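Local coordinates for guanine nucleotide exchange protein (Legionella pneumophila, PDB 1XSZ) that probably acts as a guanine nucleotide exchange factor for ADP-ribosylation factors, pairing a Sec7 domain with a second domain that caps its active site, at residues A[194-199]-A[287-292]; A[39-44]-A[68-73]; A[296-301]-A[308-313]; A[162-167]-A[184-189]. All blocks are in the same frame, centred on the assembly; numbering follows the deposited sequence. Where two conformers were deposited one is given.

Contact 1 of 4, residues A[194-199]-A[287-292]; sequences FELNFV and KWLFGE
Phe198 and Leu289 mark the closest backbone approach, their CA atoms 8.5 Å apart, so side chains must bridge the gap. One partner, 194-199, is an extended linker without regular secondary structure; the other is a short helix beginning at Lys287, after which Gly291 turns away with positive phi while its N still bonds to the carbonyl O of Lys287. The main event is a T-shaped aromatic pair. The edge of the Phe290 ring is presented to a face of Phe198, with centroids 4.7 Å apart and planes at 60°. Phe290 CG is anti to its carbonyl carbon (chi1 -57°), which brings the end of the ring to Phe198. Phe290 CZ stands over that face toward the rim, 3.6 Å from Phe198 CZ. Leu289 works beside it: CD1 meets Leu196 CD1 at 3.7 Å, the two leucines almost perpendicular, and also approaches Phe198 CE1 at 4.2 Å. The junction is thus wholly apolar: Leu289 and Phe290 meet Phe198, and Leu196 extends the patch through Leu289. Trp288 leans on the end of helix 131-149; Asn197 and Val199 share backbone hydrogen bonds with Leu102, while Phe257 of helix 252-258 packs on both Phe198 and Leu289.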
loop_
_atom_site.group_PDB
_atom_site.type_symbol
_atom_site.label_atom_id
_atom_site.label_comp_id
_atom_site.label_asym_id
_atom_site.label_seq_id
_atom_site.Cartn_x
_atom_site.Cartn_y
_atom_site.Cartn_z
ATOM N N PHE A 194 -0.504 -19.063 -0.598
ATOM C CA PHE A 194 -0.147 -18.090 0.425
ATOM C C PHE A 194 -1.401 -17.734 1.213
ATOM O O PHE A 194 -2.515 -17.857 0.707
ATOM C CB PHE A 194 0.364 -16.782 -0.193
ATOM C CG PHE A 194 1.773 -16.844 -0.711
ATOM C CD1 PHE A 194 2.782 -17.463 0.023
ATOM C CD2 PHE A 194 2.105 -16.224 -1.911
ATOM C CE1 PHE A 194 4.098 -17.460 -0.433
ATOM C CE2 PHE A 194 3.417 -16.215 -2.371
ATOM C CZ PHE A 194 4.418 -16.835 -1.631
ATOM N N GLU A 195 -1.210 -17.307 2.455
ATOM C CA GLU A 195 -2.326 -16.846 3.273
ATOM C C GLU A 195 -2.220 -15.328 3.151
ATOM O O GLU A 195 -1.252 -14.725 3.615
ATOM C CB GLU A 195 -2.169 -17.262 4.737
ATOM C CG GLU A 195 -3.313 -16.751 5.611
ATOM C CD GLU A 195 -3.169 -17.124 7.073
ATOM O OE1 GLU A 195 -2.976 -18.321 7.366
ATOM O OE2 GLU A 195 -3.260 -16.219 7.931
ATOM N N LEU A 196 -3.206 -14.714 2.509
ATOM C CA LEU A 196 -3.192 -13.271 2.300
ATOM C C LEU A 196 -4.407 -12.614 2.928
ATOM O O LEU A 196 -5.545 -12.882 2.533
ATOM C CB LEU A 196 -3.160 -12.967 0.800
ATOM C CG LEU A 196 -2.014 -13.605 0.012
ATOM C CD1 LEU A 196 -2.240 -13.375 -1.480
ATOM C CD2 LEU A 196 -0.685 -13.022 0.465
ATOM N N ASN A 197 -4.159 -11.758 3.910
ATOM C CA ASN A 197 -5.230 -11.058 4.607
ATOM C C ASN A 197 -5.052 -9.559 4.388
ATOM O O ASN A 197 -4.185 -8.935 4.994
ATOM C CB ASN A 197 -5.169 -11.393 6.101
ATOM C CG ASN A 197 -5.243 -12.891 6.369
ATOM O OD1 ASN A 197 -4.429 -13.443 7.114
ATOM N ND2 ASN A 197 -6.220 -13.551 5.767
ATOM N N PHE A 198 -5.870 -8.989 3.511
ATOM C CA PHE A 198 -5.793 -7.563 3.212
ATOM C C PHE A 198 -6.762 -6.738 4.038
ATOM O O PHE A 198 -7.792 -7.240 4.494
ATOM C CB PHE A 198 -6.102 -7.306 1.732
ATOM C CG PHE A 198 -5.071 -7.852 0.792
ATOM C CD1 PHE A 198 -5.204 -9.129 0.249
ATOM C CD2 PHE A 198 -3.948 -7.100 0.468
ATOM C CE1 PHE A 198 -4.231 -9.643 -0.600
ATOM C CE2 PHE A 198 -2.967 -7.606 -0.381
ATOM C CZ PHE A 198 -3.110 -8.882 -0.916
ATOM N N VAL A 199 -6.423 -5.468 4.232
ATOM C CA VAL A 199 -7.300 -4.552 4.954
ATOM C C VAL A 199 -8.544 -4.389 4.077
ATOM O O VAL A 199 -8.461 -4.499 2.858
ATOM C CB VAL A 199 -6.638 -3.163 5.146
ATOM C CG1 VAL A 199 -5.377 -3.297 5.979
ATOM C CG2 VAL A 199 -6.306 -2.541 3.791
ATOM N N LYS A 287 -8.982 -9.531 -9.648
ATOM C CA LYS A 287 -10.323 -9.767 -9.119
ATOM C C LYS A 287 -10.371 -10.843 -8.047
ATOM O O LYS A 287 -11.238 -10.823 -7.177
ATOM C CB LYS A 287 -11.279 -10.167 -10.244
ATOM C CG LYS A 287 -11.598 -9.064 -11.237
ATOM C CD LYS A 287 -12.646 -9.534 -12.235
ATOM C CE LYS A 287 -12.988 -8.450 -13.245
ATOM N NZ LYS A 287 -11.830 -8.107 -14.116
ATOM N N TRP A 288 -9.433 -11.782 -8.117
ATOM C CA TRP A 288 -9.381 -12.889 -7.172
ATOM C C TRP A 288 -9.168 -12.400 -5.741
ATOM O O TRP A 288 -9.680 -12.991 -4.781
ATOM C CB TRP A 288 -8.251 -13.841 -7.579
ATOM C CG TRP A 288 -8.200 -15.112 -6.797
ATOM C CD1 TRP A 288 -9.213 -16.012 -6.624
ATOM C CD2 TRP A 288 -7.065 -15.646 -6.107
ATOM N NE1 TRP A 288 -8.777 -17.075 -5.868
ATOM C CE2 TRP A 288 -7.463 -16.874 -5.536
ATOM C CE3 TRP A 288 -5.749 -15.204 -5.917
ATOM C CZ2 TRP A 288 -6.589 -17.668 -4.786
ATOM C CZ3 TRP A 288 -4.881 -15.992 -5.172
ATOM C CH2 TRP A 288 -5.308 -17.212 -4.615
ATOM N N LEU A 289 -8.436 -11.301 -5.601
ATOM C CA LEU A 289 -8.132 -10.754 -4.288
ATOM C C LEU A 289 -8.682 -9.362 -4.020
ATOM O O LEU A 289 -8.871 -8.985 -2.865
ATOM C CB LEU A 289 -6.614 -10.722 -4.080
ATOM C CG LEU A 289 -5.905 -12.076 -4.082
ATOM C CD1 LEU A 289 -4.395 -11.879 -4.132
ATOM C CD2 LEU A 289 -6.306 -12.860 -2.846
ATOM N N PHE A 290 -8.946 -8.599 -5.077
ATOM C CA PHE A 290 -9.412 -7.235 -4.893
ATOM C C PHE A 290 -10.790 -6.899 -5.457
ATOM O O PHE A 290 -11.160 -5.729 -5.539
ATOM C CB PHE A 290 -8.353 -6.265 -5.429
ATOM C CG PHE A 290 -7.001 -6.445 -4.787
ATOM C CD1 PHE A 290 -6.052 -7.294 -5.349
ATOM C CD2 PHE A 290 -6.700 -5.810 -3.583
ATOM C CE1 PHE A 290 -4.820 -7.514 -4.720
ATOM C CE2 PHE A 290 -5.475 -6.023 -2.947
ATOM C CZ PHE A 290 -4.536 -6.876 -3.516
ATOM N N GLY A 291 -11.550 -7.919 -5.836
ATOM C CA GLY A 291 -12.892 -7.681 -6.341
ATOM C C GLY A 291 -13.016 -7.302 -7.803
ATOM O O GLY A 291 -12.025 -7.162 -8.517
ATOM N N GLU A 292 -14.257 -7.101 -8.238
ATOM C CA GLU A 292 -14.550 -6.779 -9.630
ATOM C C GLU A 292 -14.830 -5.309 -9.920
ATOM O O GLU A 292 -15.315 -4.976 -10.999
ATOM C CB GLU A 292 -15.751 -7.608 -10.093
ATOM C CG GLU A 292 -15.596 -9.107 -9.880
ATOM C CD GLU A 292 -16.836 -9.884 -10.281
ATOM O OE1 GLU A 292 -17.920 -9.610 -9.720
ATOM O OE2 GLU A 292 -16.726 -10.767 -11.156
#

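Contact 2 of 4, residues A[39-44]-A[68-73]; sequences SPNEEI and EAENQQ
Asn41 reaches across to Gln73 with its amide: ND2 donates to Gln73 OE1 at 3.0 Å, but the N-H...O angle of 125° makes this a weak, bent bond. The two amide planes are turned 59° apart, and the same Asn41 ND2 lies 3.4 Å from Gln73 CB, so the nitrogen touches the base of the glutamine chain as well as its oxygen. Gln73 runs out extended to CD, with chi2 at -178°, before its last torsion brings OE1 round to the asparagine. The other arm of the Asn41 amide is placed differently, OD1 meeting the aliphatic CG of Glu70 at 3.9 Å, a van der Waals contact alone. These side chains belong to the N-terminal parts of two helices, 40-50 and 69-80, in the all-helical Sec7 fold; Ser39 and Glu68 occupy their N-cap positions, and Asn41 and Gln73 carry the nearest CA atoms, 6.3 Å apart. Beside the polar pair, Asn41 and Ile44 rest on Val74, and Ile44 also packs on Ile26 and Ile29 of helix 22-35. Glu70 is positioned from beyond the pair: its OE1 forms a salt bridge with Lys30 NZ, and its OE2 is hydrogen-bonded to Tyr63 OH, so both carboxylate oxygens have partners elsewhere. Further along, the backbone O of Glu42 takes a hydrogen bond from Gln81 NE2.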
loop_
_atom_site.group_PDB
_atom_site.type_symbol
_atom_site.label_atom_id
_atom_site.label_comp_id
_atom_site.label_asym_id
_atom_site.label_seq_id
_atom_site.Cartn_x
_atom_site.Cartn_y
_atom_site.Cartn_z
ATOM N N SER A 39 17.404 3.403 21.085
ATOM C CA SER A 39 17.272 3.531 19.636
ATOM C C SER A 39 15.776 3.394 19.356
ATOM O O SER A 39 15.194 2.329 19.561
ATOM C CB SER A 39 18.054 2.423 18.928
ATOM O OG SER A 39 17.635 1.141 19.367
ATOM N N PRO A 40 15.136 4.472 18.878
ATOM C CA PRO A 40 13.700 4.478 18.583
ATOM C C PRO A 40 13.160 3.538 17.508
ATOM O O PRO A 40 12.176 2.835 17.742
ATOM C CB PRO A 40 13.427 5.943 18.253
ATOM C CG PRO A 40 14.700 6.363 17.594
ATOM C CD PRO A 40 15.745 5.764 18.509
ATOM N N ASN A 41 13.787 3.518 16.339
ATOM C CA ASN A 41 13.293 2.677 15.253
ATOM C C ASN A 41 13.221 1.191 15.581
ATOM O O ASN A 41 12.242 0.526 15.239
ATOM C CB ASN A 41 14.121 2.903 13.988
ATOM C CG ASN A 41 14.062 4.343 13.511
ATOM O OD1 ASN A 41 13.053 5.027 13.696
ATOM N ND2 ASN A 41 15.138 4.806 12.886
ATOM N N GLU A 42 14.242 0.663 16.244
ATOM C CA GLU A 42 14.230 -0.747 16.603
ATOM C C GLU A 42 13.195 -1.002 17.695
ATOM O O GLU A 42 12.580 -2.069 17.748
ATOM C CB GLU A 42 15.620 -1.192 17.075
ATOM C CG GLU A 42 16.695 -1.094 15.995
ATOM C CD GLU A 42 17.480 0.208 16.044
ATOM O OE1 GLU A 42 16.866 1.287 16.190
ATOM O OE2 GLU A 42 18.723 0.151 15.927
ATOM N N GLU A 43 12.992 -0.010 18.557
ATOM C CA GLU A 43 12.034 -0.139 19.645
ATOM C C GLU A 43 10.594 -0.131 19.125
ATOM O O GLU A 43 9.749 -0.869 19.617
ATOM C CB GLU A 43 12.237 0.985 20.664
ATOM C CG GLU A 43 11.636 0.673 22.024
ATOM C CD GLU A 43 12.312 -0.507 22.712
ATOM O OE1 GLU A 43 11.649 -1.178 23.526
ATOM O OE2 GLU A 43 13.507 -0.758 22.446
ATOM N N ILE A 44 10.314 0.717 18.139
ATOM C CA ILE A 44 8.973 0.762 17.569
ATOM C C ILE A 44 8.683 -0.593 16.914
ATOM O O ILE A 44 7.621 -1.180 17.119
ATOM C CB ILE A 44 8.853 1.882 16.514
ATOM C CG1 ILE A 44 8.993 3.249 17.192
ATOM C CG2 ILE A 44 7.519 1.769 15.778
ATOM C CD1 ILE A 44 9.118 4.403 16.215
ATOM N N GLU A 68 7.830 7.389 4.124
ATOM C CA GLU A 68 8.687 8.253 4.935
ATOM C C GLU A 68 9.936 7.541 5.458
ATOM O O GLU A 68 9.909 6.343 5.752
ATOM C CB GLU A 68 7.893 8.850 6.101
ATOM C CG GLU A 68 6.824 9.869 5.697
ATOM C CD GLU A 68 5.675 9.256 4.915
ATOM O OE1 GLU A 68 5.259 8.129 5.258
ATOM O OE2 GLU A 68 5.177 9.907 3.970
ATOM N N ALA A 69 11.031 8.289 5.573
ATOM C CA ALA A 69 12.309 7.752 6.034
ATOM C C ALA A 69 12.220 6.981 7.348
ATOM O O ALA A 69 12.736 5.873 7.457
ATOM C CB ALA A 69 13.329 8.885 6.164
ATOM N N GLU A 70 11.574 7.568 8.347
ATOM C CA GLU A 70 11.430 6.912 9.643
ATOM C C GLU A 70 10.744 5.559 9.495
ATOM O O GLU A 70 11.226 4.542 9.992
ATOM C CB GLU A 70 10.615 7.793 10.588
ATOM C CG GLU A 70 10.272 7.137 11.918
ATOM C CD GLU A 70 9.414 8.032 12.792
ATOM O OE1 GLU A 70 9.898 9.108 13.195
ATOM O OE2 GLU A 70 8.253 7.665 13.070
ATOM N N ASN A 71 9.609 5.559 8.806
ATOM C CA ASN A 71 8.842 4.343 8.587
ATOM C C ASN A 71 9.669 3.256 7.919
ATOM O O ASN A 71 9.584 2.086 8.298
ATOM C CB ASN A 71 7.619 4.647 7.721
ATOM C CG ASN A 71 6.752 5.734 8.310
ATOM O OD1 ASN A 71 7.191 6.878 8.467
ATOM N ND2 ASN A 71 5.515 5.389 8.646
ATOM N N GLN A 72 10.457 3.635 6.918
ATOM C CA GLN A 72 11.271 2.655 6.219
ATOM C C GLN A 72 12.343 2.066 7.129
ATOM O O GLN A 72 12.667 0.883 7.025
ATOM C CB GLN A 72 11.874 3.272 4.951
ATOM C CG GLN A 72 10.794 3.731 3.971
ATOM C CD GLN A 72 11.233 3.686 2.523
ATOM O OE1 GLN A 72 11.676 2.647 2.029
ATOM N NE2 GLN A 72 11.099 4.810 1.826
ATOM N N GLN A 73 12.879 2.876 8.038
ATOM C CA GLN A 73 13.881 2.371 8.967
ATOM C C GLN A 73 13.221 1.398 9.938
ATOM O O GLN A 73 13.795 0.367 10.289
ATOM C CB GLN A 73 14.526 3.517 9.751
ATOM C CG GLN A 73 15.437 4.400 8.915
ATOM C CD GLN A 73 16.095 5.492 9.736
ATOM O OE1 GLN A 73 15.419 6.358 10.294
ATOM N NE2 GLN A 73 17.419 5.456 9.815
#

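Contact 3 of 4, residues A[296-301]-A[308-313]; sequences VIIQPG and DLAAKA
Gln299, whose carbonyl carbon C lies 4.1 Å from Ala310 CB, leaves the strand on the side away from the helix, and its NE2 is gripped by two acceptors, Pro203 O and Glu105 OE1. Its backbone thus lies against the Ala310 methyl while its amide is bound elsewhere in the fold. Strand 296-300 and helix 308-313 run nearly antiparallel, at 159°, with their axes only 7.1 Å apart at closest approach; the facing helix residues are alanines, whose short side chains suit such a close approach. Ala310 CB rests on the ring of Pro300, 3.6 Å from Pro300 CB. Ile298 divides its two branches between successive helical turns. With CG1 beside the backbone N, chi1 -57°, its CG2 turns to Ala310 and comes 3.9 Å from Ala310 CB. The same Ile298 CG2 lies 3.6 Å from Ala310 O. CD1 of Ile298 extends to Ala313, 4.2 Å from Ala313 CB. The unit is a strand followed through a short turn by a helix that folds back over the sheet of the capping domain. On the sheet, backbone bonds join this strand to 204-208 on one side and 274-280 on the other; Tyr205 also touches Ala310. Helix 332-351 touches both elements, Ala338 meeting Ala311 and Leu335 meeting Pro300.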
loop_
_atom_site.group_PDB
_atom_site.type_symbol
_atom_site.label_atom_id
_atom_site.label_comp_id
_atom_site.label_asym_id
_atom_site.label_seq_id
_atom_site.Cartn_x
_atom_site.Cartn_y
_atom_site.Cartn_z
ATOM N N VAL A 296 -10.671 4.232 -6.788
ATOM C CA VAL A 296 -9.906 5.463 -6.812
ATOM C C VAL A 296 -9.669 5.777 -5.338
ATOM O O VAL A 296 -10.616 5.827 -4.549
ATOM C CB VAL A 296 -10.667 6.624 -7.480
ATOM C CG1 VAL A 296 -9.857 7.911 -7.351
ATOM C CG2 VAL A 296 -10.925 6.301 -8.955
ATOM N N ILE A 297 -8.408 5.945 -4.958
ATOM C CA ILE A 297 -8.050 6.248 -3.578
ATOM C C ILE A 297 -7.373 7.611 -3.571
ATOM O O ILE A 297 -6.350 7.810 -4.236
ATOM C CB ILE A 297 -7.093 5.178 -2.991
ATOM C CG1 ILE A 297 -7.773 3.803 -3.010
ATOM C CG2 ILE A 297 -6.703 5.560 -1.571
ATOM C CD1 ILE A 297 -6.882 2.657 -2.547
ATOM N N ILE A 298 -7.948 8.547 -2.820
ATOM C CA ILE A 298 -7.441 9.912 -2.735
ATOM C C ILE A 298 -6.976 10.201 -1.319
ATOM O O ILE A 298 -7.742 10.049 -0.367
ATOM C CB ILE A 298 -8.547 10.917 -3.128
ATOM C CG1 ILE A 298 -9.057 10.588 -4.533
ATOM C CG2 ILE A 298 -8.015 12.337 -3.062
ATOM C CD1 ILE A 298 -10.222 11.452 -4.996
ATOM N N GLN A 299 -5.723 10.622 -1.183
ATOM C CA GLN A 299 -5.155 10.894 0.131
ATOM C C GLN A 299 -4.474 12.246 0.221
ATOM O O GLN A 299 -3.684 12.610 -0.645
ATOM C CB GLN A 299 -4.135 9.808 0.488
ATOM C CG GLN A 299 -4.710 8.406 0.472
ATOM C CD GLN A 299 -3.652 7.326 0.577
ATOM O OE1 GLN A 299 -2.482 7.545 0.258
ATOM N NE2 GLN A 299 -4.066 6.142 1.002
ATOM N N PRO A 300 -4.774 13.010 1.274
ATOM C CA PRO A 300 -4.138 14.321 1.428
ATOM C C PRO A 300 -2.735 14.147 1.999
ATOM O O PRO A 300 -2.485 13.211 2.764
ATOM C CB PRO A 300 -5.068 15.042 2.399
ATOM C CG PRO A 300 -5.557 13.918 3.277
ATOM C CD PRO A 300 -5.818 12.795 2.292
ATOM N N GLY A 301 -1.827 15.041 1.621
ATOM C CA GLY A 301 -0.470 14.982 2.131
ATOM C C GLY A 301 -0.410 15.584 3.520
ATOM O O GLY A 301 -1.432 16.012 4.056
ATOM N N ASP A 308 -7.989 20.028 2.032
ATOM C CA ASP A 308 -8.948 20.666 1.142
ATOM C C ASP A 308 -8.724 20.262 -0.313
ATOM O O ASP A 308 -9.681 20.101 -1.071
ATOM C CB ASP A 308 -8.878 22.188 1.287
ATOM C CG ASP A 308 -9.255 22.651 2.678
ATOM O OD1 ASP A 308 -10.312 22.213 3.179
ATOM O OD2 ASP A 308 -8.497 23.449 3.268
ATOM N N LEU A 309 -7.465 20.088 -0.704
ATOM C CA LEU A 309 -7.159 19.689 -2.073
ATOM C C LEU A 309 -7.695 18.283 -2.340
ATOM O O LEU A 309 -8.326 18.027 -3.363
ATOM C CB LEU A 309 -5.646 19.731 -2.316
ATOM C CG LEU A 309 -5.164 19.247 -3.689
ATOM C CD1 LEU A 309 -5.811 20.071 -4.799
ATOM C CD2 LEU A 309 -3.650 19.364 -3.762
ATOM N N ALA A 310 -7.444 17.367 -1.412
ATOM C CA ALA A 310 -7.924 15.999 -1.560
ATOM C C ALA A 310 -9.458 15.956 -1.555
ATOM O O ALA A 310 -10.073 15.251 -2.357
ATOM C CB ALA A 310 -7.366 15.135 -0.432
ATOM N N ALA A 311 -10.064 16.731 -0.656
ATOM C CA ALA A 311 -11.520 16.772 -0.543
ATOM C C ALA A 311 -12.161 17.304 -1.820
ATOM O O ALA A 311 -13.209 16.821 -2.244
ATOM C CB ALA A 311 -11.930 17.628 0.646
ATOM N N LYS A 312 -11.531 18.304 -2.428
ATOM C CA LYS A 312 -12.057 18.877 -3.667
ATOM C C LYS A 312 -12.025 17.846 -4.787
ATOM O O LYS A 312 -12.980 17.711 -5.552
ATOM C CB LYS A 312 -11.246 20.106 -4.077
ATOM C CG LYS A 312 -11.462 21.314 -3.189
ATOM C CD LYS A 312 -10.625 22.495 -3.649
ATOM C CE LYS A 312 -10.776 23.672 -2.698
ATOM N NZ LYS A 312 -9.935 24.827 -3.114
ATOM N N ALA A 313 -10.922 17.114 -4.892
ATOM C CA ALA A 313 -10.823 16.101 -5.931
ATOM C C ALA A 313 -11.910 15.040 -5.732
ATOM O O ALA A 313 -12.615 14.671 -6.668
ATOM C CB ALA A 313 -9.436 15.459 -5.914
#

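Contact 4 of 4, residues A[162-167]-A[184-189]; sequences DGLKRN and ELYSEI
Tyr186 meets Leu164 at the edge of its ring: Leu164 CD2 lies near the ring plane, and its nearest Tyr186 atom is the methylene CB, at 4.0 Å. The leucine methyl therefore sits against the root of the aromatic side chain, and the two side chains lie alongside each other, pointing oppositely. Tyr186 stretches out with CG anti to the backbone N, chi1 -177°, which carries the phenol out from its own helix to the loop, where OH is hydrogen-bonded to Met159 O. A second flat group, the amide of Asn167, folds back on its own helix: ND2 donates to Gly163 O at 2.9 Å along a fairly straight 154° line, standing 39° out of the carbonyl plane. The backbone N of Asn167 bonds to the same oxygen at 3.0 Å from the opposite face, so Gly163 O is clasped by two donors of one residue. Between the helices, Leu164 CD2 also touches Leu185 CD2, 4.2 Å away, the two leucines being roughly perpendicular. Leu185 in turn packs on Leu137 and Thr141 and on Phe89 and Val90, joining helix 179-191 to helices 131-149 and 89-98. Near the outer edge, Lys165 NZ forms a salt bridge with Asp162 OD1 at 3.6 Å and a long, weak ion pair with Glu183 OE2. Dispersion between a leucine, its leucine partner and a tyrosine root thus joins the two segments, whereas the polar groups act mainly within their own helix or, like the phenol, on the adjoining loop.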
loop_
_atom_site.group_PDB
_atom_site.type_symbol
_atom_site.label_atom_id
_atom_site.label_comp_id
_atom_site.label_asym_id
_atom_site.label_seq_id
_atom_site.Cartn_x
_atom_site.Cartn_y
_atom_site.Cartn_z
ATOM N N ASP A 162 8.112 -25.291 -16.663
ATOM C CA ASP A 162 9.001 -24.961 -17.770
ATOM C C ASP A 162 8.815 -23.488 -18.123
ATOM O O ASP A 162 9.775 -22.790 -18.454
ATOM C CB ASP A 162 8.703 -25.846 -18.983
ATOM C CG ASP A 162 9.077 -27.295 -18.747
ATOM O OD1 ASP A 162 10.245 -27.553 -18.387
ATOM O OD2 ASP A 162 8.208 -28.177 -18.920
ATOM N N GLY A 163 7.575 -23.016 -18.041
ATOM C CA GLY A 163 7.302 -21.619 -18.332
ATOM C C GLY A 163 7.960 -20.712 -17.304
ATOM O O GLY A 163 8.450 -19.633 -17.630
ATOM N N LEU A 164 7.966 -21.144 -16.045
ATOM C CA LEU A 164 8.588 -20.351 -14.992
ATOM C C LEU A 164 10.085 -20.210 -15.269
ATOM O O LEU A 164 10.637 -19.116 -15.183
ATOM C CB LEU A 164 8.382 -21.010 -13.621
ATOM C CG LEU A 164 9.041 -20.273 -12.448
ATOM C CD1 LEU A 164 8.377 -18.913 -12.242
ATOM C CD2 LEU A 164 8.929 -21.115 -11.183
ATOM N N LYS A 165 10.729 -21.323 -15.610
ATOM C CA LYS A 165 12.158 -21.312 -15.892
ATOM C C LYS A 165 12.491 -20.438 -17.096
ATOM O O LYS A 165 13.470 -19.696 -17.076
ATOM C CB LYS A 165 12.662 -22.744 -16.110
ATOM C CG LYS A 165 12.625 -23.585 -14.837
ATOM C CD LYS A 165 13.225 -24.978 -15.024
ATOM C CE LYS A 165 12.361 -25.860 -15.906
ATOM N NZ LYS A 165 12.938 -27.232 -16.025
ATOM N N ARG A 166 11.665 -20.511 -18.135
ATOM C CA ARG A 166 11.902 -19.714 -19.332
ATOM C C ARG A 166 11.779 -18.220 -19.051
ATOM O O ARG A 166 12.623 -17.423 -19.465
ATOM C CB ARG A 166 10.916 -20.103 -20.440
ATOM C CG ARG A 166 11.088 -19.280 -21.711
ATOM C CD ARG A 166 10.117 -19.670 -22.823
ATOM N NE ARG A 166 8.723 -19.372 -22.501
ATOM C CZ ARG A 166 7.866 -20.248 -21.989
ATOM N NH1 ARG A 166 8.255 -21.491 -21.737
ATOM N NH2 ARG A 166 6.615 -19.885 -21.734
ATOM N N ASN A 167 10.727 -17.843 -18.334
ATOM C CA ASN A 167 10.491 -16.442 -18.030
ATOM C C ASN A 167 11.478 -15.800 -17.062
ATOM O O ASN A 167 11.682 -14.585 -17.100
ATOM C CB ASN A 167 9.054 -16.268 -17.530
ATOM C CG ASN A 167 8.053 -16.218 -18.668
ATOM O OD1 ASN A 167 7.933 -15.200 -19.357
ATOM N ND2 ASN A 167 7.344 -17.316 -18.885
ATOM N N GLU A 184 11.365 -26.588 -7.442
ATOM C CA GLU A 184 10.932 -26.730 -6.061
ATOM C C GLU A 184 9.999 -25.582 -5.667
ATOM O O GLU A 184 8.958 -25.802 -5.048
ATOM C CB GLU A 184 12.155 -26.756 -5.151
ATOM C CG GLU A 184 11.871 -26.394 -3.721
ATOM C CD GLU A 184 13.128 -26.390 -2.892
ATOM O OE1 GLU A 184 14.227 -26.262 -3.479
ATOM O OE2 GLU A 184 13.014 -26.502 -1.662
ATOM N N LEU A 185 10.379 -24.361 -6.029
ATOM C CA LEU A 185 9.576 -23.180 -5.722
ATOM C C LEU A 185 8.180 -23.332 -6.324
ATOM O O LEU A 185 7.168 -23.114 -5.653
ATOM C CB LEU A 185 10.267 -21.929 -6.281
ATOM C CG LEU A 185 9.610 -20.561 -6.087
ATOM C CD1 LEU A 185 10.657 -19.479 -6.264
ATOM C CD2 LEU A 185 8.467 -20.370 -7.084
ATOM N N TYR A 186 8.129 -23.726 -7.590
ATOM C CA TYR A 186 6.867 -23.911 -8.284
ATOM C C TYR A 186 5.956 -24.897 -7.544
ATOM O O TYR A 186 4.789 -24.606 -7.285
ATOM C CB TYR A 186 7.141 -24.427 -9.703
ATOM C CG TYR A 186 5.904 -24.586 -10.554
ATOM C CD1 TYR A 186 5.503 -23.581 -11.437
ATOM C CD2 TYR A 186 5.128 -25.741 -10.473
ATOM C CE1 TYR A 186 4.355 -23.729 -12.218
ATOM C CE2 TYR A 186 3.983 -25.900 -11.245
ATOM C CZ TYR A 186 3.603 -24.890 -12.116
ATOM O OH TYR A 186 2.478 -25.050 -12.888
ATOM N N SER A 187 6.506 -26.063 -7.222
ATOM C CA SER A 187 5.758 -27.105 -6.538
ATOM C C SER A 187 5.272 -26.673 -5.163
ATOM O O SER A 187 4.153 -26.994 -4.764
ATOM C CB SER A 187 6.621 -28.357 -6.408
ATOM O OG SER A 187 5.948 -29.359 -5.668
ATOM N N GLU A 188 6.109 -25.942 -4.439
ATOM C CA GLU A 188 5.730 -25.481 -3.115
ATOM C C GLU A 188 4.519 -24.569 -3.141
ATOM O O GLU A 188 3.565 -24.769 -2.390
ATOM C CB GLU A 188 6.877 -24.727 -2.462
ATOM C CG GLU A 188 7.960 -25.593 -1.884
ATOM C CD GLU A 188 9.062 -24.750 -1.322
ATOM O OE1 GLU A 188 9.916 -24.285 -2.109
ATOM O OE2 GLU A 188 9.058 -24.524 -0.101
ATOM N N ILE A 189 4.554 -23.559 -4.003
ATOM C CA ILE A 189 3.441 -22.626 -4.058
ATOM C C ILE A 189 2.199 -23.260 -4.682
ATOM O O ILE A 189 1.075 -22.896 -4.331
ATOM C CB ILE A 189 3.849 -21.299 -4.770
ATOM C CG1 ILE A 189 2.806 -20.210 -4.478
ATOM C CG2 ILE A 189 4.037 -21.518 -6.264
ATOM C CD1 ILE A 189 2.656 -19.881 -2.986
#

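How the contacts relate
Contacts 2 and 4 both lie in the Sec7 range but far apart, their centres 36 Å from each other, whereas contact 3 belongs to the capping domain. Contact 1 links to both contact 4 and contact 3. It touches contact 4 directly, Phe194 CZ packing on Ile189 CD1 at 3.8 Å, and it adjoins contact 3 in sequence, since strand 295-300 follows helix 287-290, although their centres are 25 Å apart. Contact 2 comes within about 8 Å of contact 3, nearest atoms, without touching it. The structure has a cap over the active site, and contact 1, where the interdomain linker meets a capping-domain helix, is consistent with fixing how that cap is held.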